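Galactofuranose-binding protein YtfQ (Escherichia coli, PDB 2VK2) binds alpha- and beta-galactofuranose in the periplasm and serves as the solute-binding protein of the YtfQRT-YjfF ABC transporter. Local coordinates at residues Val138-Ser141 with Val142-Asp145; Glu246-Pro249 with Asn250-Gly253; Asn109-Glu112 with Gly113-Gly117. All coordinates share one frame; numbering follows the deposited sequence.

Contact 1. Residues Val138-Ser141 with Val142-Asp145. With GZL (beta-D-galactofuranose), chain B.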
loop_
_atom_site.group_PDB
_atom_site.type_symbol
_atom_site.label_atom_id
_atom_site.label_comp_id
_atom_site.label_asym_id
_atom_site.label_seq_id
_atom_site.Cartn_x
_atom_site.Cartn_y
_atom_site.Cartn_z
ATOM N N VAL A 138 -3.268 0.655 -11.343
ATOM C CA VAL A 138 -3.340 1.889 -12.115
ATOM C C VAL A 138 -4.429 2.789 -11.533
ATOM O O VAL A 138 -5.559 2.351 -11.326
ATOM C CB VAL A 138 -3.621 1.609 -13.611
ATOM C CG1 VAL A 138 -3.846 2.906 -14.368
ATOM C CG2 VAL A 138 -2.473 0.826 -14.224
ATOM N N GLY A 139 -4.063 4.028 -11.231
ATOM C CA GLY A 139 -5.005 4.999 -10.681
ATOM C C GLY A 139 -5.052 5.068 -9.163
ATOM O O GLY A 139 -5.629 6.004 -8.610
ATOM N N ALA A 140 -4.460 4.088 -8.481
ATOM C CA ALA A 140 -4.373 4.121 -7.023
ATOM C C ALA A 140 -3.465 5.266 -6.606
ATOM O O ALA A 140 -2.373 5.409 -7.145
ATOM C CB ALA A 140 -3.831 2.802 -6.493
ATOM N N SER A 141 -3.900 6.083 -5.650
ATOM C CA SER A 141 -3.096 7.223 -5.214
ATOM C C SER A 141 -1.709 6.764 -4.783
ATOM O O SER A 141 -0.711 7.421 -5.069
ATOM C CB SER A 141 -3.770 7.975 -4.064
ATOM O OG SER A 141 -3.754 7.218 -2.860
ATOM N N VAL A 142 -1.663 5.622 -4.103
ATOM C CA VAL A 142 -0.418 5.090 -3.562
ATOM C C VAL A 142 0.565 4.679 -4.659
ATOM O O VAL A 142 1.774 4.810 -4.478
ATOM C CB VAL A 142 -0.682 3.918 -2.582
ATOM C CG1 VAL A 142 -1.433 4.419 -1.353
ATOM C CG2 VAL A 142 -1.444 2.791 -3.259
ATOM N N ALA A 143 0.060 4.191 -5.790
ATOM C CA ALA A 143 0.917 3.841 -6.927
ATOM C C ALA A 143 1.482 5.103 -7.576
ATOM O O ALA A 143 2.675 5.185 -7.863
ATOM C CB ALA A 143 0.146 3.014 -7.943
ATOM N N ILE A 144 0.620 6.091 -7.786
ATOM C CA ILE A 144 1.035 7.376 -8.338
ATOM C C ILE A 144 2.112 8.012 -7.456
ATOM O O ILE A 144 3.141 8.476 -7.953
ATOM C CB ILE A 144 -0.177 8.325 -8.475
ATOM C CG1 ILE A 144 -1.144 7.800 -9.543
ATOM C CG2 ILE A 144 0.277 9.735 -8.822
ATOM C CD1 ILE A 144 -2.533 8.414 -9.471
ATOM N N ASP A 145 1.881 8.008 -6.146
ATOM C CA ASP A 145 2.782 8.662 -5.202
ATOM C C ASP A 145 4.096 7.908 -5.010
ATOM O O ASP A 145 5.155 8.524 -4.935
ATOM C CB ASP A 145 2.090 8.870 -3.850
ATOM C CG ASP A 145 0.999 9.929 -3.902
ATOM O OD1 ASP A 145 0.881 10.642 -4.924
ATOM O OD2 ASP A 145 0.266 10.043 -2.901
HETATM C C6 GZL B . -1.178 0.963 1.002
HETATM C C5 GZL B . -1.901 0.440 -0.008
HETATM C C4 GZL B . -1.453 -0.745 -0.844
HETATM C C3 GZL B . -0.332 -1.642 -0.397
HETATM C C2 GZL B . -0.675 -2.914 -0.552
HETATM O O6 GZL B . -1.610 2.022 1.693
HETATM O O5 GZL B . -3.041 1.037 -0.371
HETATM O O4 GZL B . -2.543 -1.658 -1.030
HETATM O O3 GZL B . 0.849 -1.181 0.002
HETATM C C1 GZL B . -2.091 -3.016 -0.990
HETATM O O2 GZL B . 0.062 -4.005 -0.339
HETATM O O1 GZL B . -2.205 -3.607 -2.281
HETATM O O HOH W 1 -1.307 8.054 -1.863
#
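Asp-145 folds back over the carbonyl of Ser-141, one helical turn before it. With its CG beside the backbone N (chi1 -70°), the carboxylate lies close to that oxygen, Asp-145 CG to Ser-141 O being 3.3 Å. The backbone N of Asp-145 donates to the same Ser-141 O at 2.9 Å. A water spans the two polar tips: it stands 2.8 Å from Ser-141 OG and donates to Asp-145 OD2 at 2.7 Å. Ser-141 OG is also hydrogen-bonded to Ser-92 N in a neighbouring loop, so the hydroxyl ties this helix start to another part of the chain.

Ala-140 sits at the N-cap, where its methyl cannot cap; Ala-140 O instead takes a straight bond from Ile-144 N, 3.1 Å, and a weak one from Ala-143 N. Ile-144 lays CG1 alongside this carbonyl, 3.6 Å from Ala-140 O, and its CD1 reaches on toward Gly-139 O.

Val-142 turns to the sugar. Val-142 CG2 meets galactofuranose O5 at 3.7 Å while also resting on Ala-140 CB, and CG1 comes near both O5 and O6. The turn thus has two chemical characters: an apolar valine surface beside the sugar's exocyclic end, and a hydrated serine-aspartate pair. In that pair the hydrogen donated by the water probably offsets the closeness of the carboxylate to Ser-141 O, whereas any effect of the helix start would probably be weak.

Contact 2. Residues Glu246-Pro249 with Asn250-Gly253. With GZL (beta-D-galactofuranose), chain B.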
loop_
_atom_site.group_PDB
_atom_site.type_symbol
_atom_site.label_atom_id
_atom_site.label_comp_id
_atom_site.label_asym_id
_atom_site.label_seq_id
_atom_site.Cartn_x
_atom_site.Cartn_y
_atom_site.Cartn_z
ATOM N N GLU A 246 8.368 -0.115 6.025
ATOM C CA GLU A 246 7.233 -0.581 6.813
ATOM C C GLU A 246 6.020 0.329 6.654
ATOM O O GLU A 246 6.145 1.551 6.695
ATOM C CB GLU A 246 7.612 -0.644 8.291
ATOM C CG GLU A 246 6.515 -1.181 9.190
ATOM C CD GLU A 246 6.808 -0.954 10.658
ATOM O OE1 GLU A 246 7.246 -1.909 11.326
ATOM O OE2 GLU A 246 6.601 0.179 11.143
ATOM N N LEU A 247 4.853 -0.292 6.500
ATOM C CA LEU A 247 3.566 0.392 6.492
ATOM C C LEU A 247 2.690 -0.269 7.545
ATOM O O LEU A 247 2.434 -1.469 7.470
ATOM C CB LEU A 247 2.907 0.252 5.123
ATOM C CG LEU A 247 1.486 0.808 4.980
ATOM C CD1 LEU A 247 1.490 2.324 5.093
ATOM C CD2 LEU A 247 0.887 0.364 3.665
ATOM N N THR A 248 2.222 0.496 8.528
ATOM C CA THR A 248 1.378 -0.095 9.565
ATOM C C THR A 248 0.087 -0.647 8.963
ATOM O O THR A 248 -0.559 0.026 8.166
ATOM C CB THR A 248 1.034 0.889 10.700
ATOM O OG1 THR A 248 0.248 0.207 11.683
ATOM C CG2 THR A 248 0.260 2.096 10.183
ATOM N N PRO A 249 -0.279 -1.896 9.309
ATOM C CA PRO A 249 -1.613 -2.365 8.946
ATOM C C PRO A 249 -2.735 -1.683 9.730
ATOM O O PRO A 249 -3.893 -1.794 9.339
ATOM C CB PRO A 249 -1.568 -3.865 9.281
ATOM C CG PRO A 249 -0.129 -4.193 9.441
ATOM C CD PRO A 249 0.504 -2.955 9.964
ATOM N N ASN A 250 -2.402 -0.987 10.817
ATOM C CA ASN A 250 -3.416 -0.363 11.660
ATOM C C ASN A 250 -3.842 1.010 11.142
ATOM O O ASN A 250 -3.545 2.052 11.735
ATOM C CB ASN A 250 -2.942 -0.273 13.111
ATOM C CG ASN A 250 -4.071 0.054 14.069
ATOM O OD1 ASN A 250 -5.228 0.193 13.662
ATOM N ND2 ASN A 250 -3.743 0.183 15.348
ATOM N N MET A 251 -4.555 0.983 10.026
ATOM C CA MET A 251 -5.172 2.175 9.464
ATOM C C MET A 251 -6.532 2.426 10.103
ATOM O O MET A 251 -6.951 3.573 10.234
ATOM C CB MET A 251 -5.321 2.012 7.952
ATOM C CG MET A 251 -3.993 1.898 7.233
ATOM S SD MET A 251 -3.131 3.473 7.178
ATOM C CE MET A 251 -1.543 2.971 6.511
ATOM N N ALA A 252 -7.207 1.356 10.514
ATOM C CA ALA A 252 -8.545 1.473 11.097
ATOM C C ALA A 252 -8.531 2.104 12.489
ATOM O O ALA A 252 -9.447 2.851 12.838
ATOM C CB ALA A 252 -9.229 0.113 11.135
ATOM N N GLY A 253 -7.501 1.808 13.280
ATOM C CA GLY A 253 -7.391 2.342 14.637
ATOM C C GLY A 253 -7.540 3.851 14.719
ATOM O O GLY A 253 -8.427 4.354 15.412
HETATM C C6 GZL B . -1.178 0.963 1.002
HETATM C C5 GZL B . -1.901 0.440 -0.008
HETATM C C4 GZL B . -1.453 -0.745 -0.844
HETATM C C3 GZL B . -0.332 -1.642 -0.397
HETATM C C2 GZL B . -0.675 -2.914 -0.552
HETATM O O6 GZL B . -1.610 2.022 1.693
HETATM O O5 GZL B . -3.041 1.037 -0.371
HETATM O O4 GZL B . -2.543 -1.658 -1.030
HETATM O O3 GZL B . 0.849 -1.181 0.002
HETATM C C1 GZL B . -2.091 -3.016 -0.990
HETATM O O2 GZL B . 0.062 -4.005 -0.339
HETATM O O1 GZL B . -2.205 -3.607 -2.281
HETATM O O HOH W 2 -6.580 -1.596 10.018
#
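Pro-249 O is held by two donors: Met-251 N reaches it at 2.9 Å in a weak, bent bond, and a water donates to it at 2.8 Å. The Met-251 bond closes an inverse gamma turn centred on Asn-250, and the water goes on to accept from the backbone of the next residue, bridging the turn to Ala-252 N. Just before it, Thr-248 OG1 accepts from Asn-250 N at 3.0 Å (N-H...O 153°), an ST turn with Pro-249 in its middle. The hydroxyl can take this place because OG1 stands anti to the backbone N (chi1 -178°). Asn-250 in turn makes a capping bond at the entry to the helix: its OD1 accepts from Gly-253 N at 2.8 Å, the donor tilted 26° from the carbonyl plane. At the other end of the amide, ND2 is hydrogen-bonded to Glu-27 OE2 on helix 15-31.

On the pocket side Met-251 bends at chi2 and brings CE up to Leu-247, the two side chains meeting at about a right angle. Leu-247 CD1 and Met-251 CE are tight at 3.4 Å, and CE also lies 3.5 Å from Thr-248 O. The other methyl, Leu-247 CD2, touches C6 of galactofuranose at 3.4 Å, while the backbone oxygen of Leu-247 accepts from Trp-16 NE1. Leaving strand 243-246 of one domain and entering helix 252-265, packed on helix 15-31 of the other, 246-253 is probably one of the interdomain crossovers of the type I periplasmic binding protein fold.

Contact 3. Residues Asn109-Glu112 with Gly113-Gly117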
loop_
_atom_site.group_PDB
_atom_site.type_symbol
_atom_site.label_atom_id
_atom_site.label_comp_id
_atom_site.label_asym_id
_atom_site.label_seq_id
_atom_site.Cartn_x
_atom_site.Cartn_y
_atom_site.Cartn_z
ATOM N N ASN A 109 3.041 8.432 1.050
ATOM C CA ASN A 109 3.446 7.428 0.071
ATOM C C ASN A 109 4.529 7.940 -0.871
ATOM O O ASN A 109 5.292 7.152 -1.430
ATOM C CB ASN A 109 2.224 6.924 -0.695
ATOM C CG ASN A 109 1.139 6.415 0.229
ATOM O OD1 ASN A 109 1.331 5.441 0.960
ATOM N ND2 ASN A 109 -0.003 7.079 0.213
ATOM N N ILE A 110 4.608 9.260 -1.030
ATOM C CA ILE A 110 5.726 9.868 -1.737
ATOM C C ILE A 110 7.007 9.594 -0.949
ATOM O O ILE A 110 8.016 9.166 -1.515
ATOM C CB ILE A 110 5.529 11.389 -1.944
ATOM C CG1 ILE A 110 4.265 11.659 -2.775
ATOM C CG2 ILE A 110 6.749 11.986 -2.626
ATOM C CD1 ILE A 110 3.985 13.120 -3.036
ATOM N N LEU A 111 6.954 9.816 0.362
ATOM C CA LEU A 111 8.083 9.511 1.243
ATOM C C LEU A 111 8.513 8.048 1.156
ATOM O O LEU A 111 9.702 7.759 1.120
ATOM C CB LEU A 111 7.757 9.864 2.698
ATOM C CG LEU A 111 8.802 9.455 3.744
ATOM C CD1 LEU A 111 10.117 10.194 3.519
ATOM C CD2 LEU A 111 8.261 9.709 5.142
ATOM N N GLU A 112 7.557 7.127 1.133
ATOM C CA GLU A 112 7.885 5.704 1.026
ATOM C C GLU A 112 8.745 5.439 -0.208
ATOM O O GLU A 112 9.753 4.736 -0.129
ATOM C CB GLU A 112 6.618 4.859 0.956
ATOM C CG GLU A 112 5.815 4.802 2.246
ATOM C CD GLU A 112 4.498 4.088 2.062
ATOM O OE1 GLU A 112 3.919 4.208 0.965
ATOM O OE2 GLU A 112 4.041 3.402 2.999
ATOM N N GLY A 113 8.346 5.998 -1.348
ATOM C CA GLY A 113 9.116 5.857 -2.582
ATOM C C GLY A 113 10.483 6.506 -2.491
ATOM O O GLY A 113 11.477 5.959 -2.973
ATOM N N LYS A 114 10.533 7.674 -1.859
ATOM C CA LYS A 114 11.784 8.395 -1.640
ATOM C C LYS A 114 12.762 7.603 -0.778
ATOM O O LYS A 114 13.960 7.599 -1.044
ATOM C CB LYS A 114 11.494 9.740 -0.977
ATOM C CG LYS A 114 12.706 10.607 -0.713
ATOM C CD LYS A 114 12.288 11.894 -0.032
ATOM C CE LYS A 114 13.448 12.849 0.141
ATOM N NZ LYS A 114 14.507 12.286 1.016
ATOM N N LEU A 115 12.253 6.950 0.261
ATOM C CA LEU A 115 13.112 6.155 1.140
ATOM C C LEU A 115 13.820 5.040 0.371
ATOM O O LEU A 115 15.011 4.800 0.576
ATOM C CB LEU A 115 12.309 5.574 2.305
ATOM C CG LEU A 115 11.851 6.585 3.361
ATOM C CD1 LEU A 115 10.884 5.929 4.334
ATOM C CD2 LEU A 115 13.040 7.188 4.102
ATOM N N ILE A 116 13.094 4.367 -0.519
ATOM C CA ILE A 116 13.692 3.317 -1.348
ATOM C C ILE A 116 14.668 3.908 -2.369
ATOM O O ILE A 116 15.758 3.367 -2.575
ATOM C CB ILE A 116 12.614 2.474 -2.072
ATOM C CG1 ILE A 116 11.771 1.680 -1.064
ATOM C CG2 ILE A 116 13.254 1.532 -3.091
ATOM C CD1 ILE A 116 12.555 0.628 -0.275
ATOM N N GLY A 117 14.286 5.018 -2.997
ATOM C CA GLY A 117 15.152 5.688 -3.963
ATOM C C GLY A 117 16.455 6.176 -3.355
ATOM O O GLY A 117 17.529 5.963 -3.923
#
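Leu-115 N bonds to Leu-111 O at 2.8 Å and Lys-114 N to Ile-110 O at 2.9 Å, two short links in the first turns of helix 109-124. Two more are longer: Gly-113 N bonds to Asn-109 O at 3.3 Å, and Ile-116 N reaches Glu-112 O weakly. Lys-114 ends in a salt bridge to Asp-118, one turn on.

Outward from the backbone, Leu-111 and Leu-115 cross at a slant. Swung directly away from the amide nitrogen (chi1 174°), Leu-111 CG carries CD1 along the helix to within 4.0 Å of Leu-115 CG. That same Leu-115 CG rests 3.3 Å from Leu-111 O. An alanine at Leu-115 removes CG and both methyls, which is likely to leave Leu-111 CD1 without its neighbour and freer to turn, and to open a gap against Val-245 of strand 243-246.

Ile-116 packs on Val-245 too, and on strand 194-197. Buried on this face, Glu-112 extends its carboxylate to a salt bridge with Arg-146, a sugar-binding residue. The acid is therefore a second-shell group, likely to balance the arginine's charge and steady its guanidinium beside the galactofuranose.

Contact 3 comes first along the chain, then contact 1, then contact 2. Contacts 1 and 3, with centres about 13 Å apart, touch directly: the starts of helices 141-153 and 109-124 pack together, Asp-145 against Asn-109 and Ile-110. Contact 2 lies about 18 Å from contact 1 and about 17 Å from contact 3, centre to centre; Leu-247 meets the Glu-112 side chain of contact 3. Helices 109-124 and 141-153 belong to the domain built round the mixed sheet, whereas 246-253 leaves that sheet for the other domain. Contact 1 thus lines the cleft from the mixed-sheet domain while contact 2 crosses between domains; both touch the galactofuranose, consistent with a sugar enclosed by both.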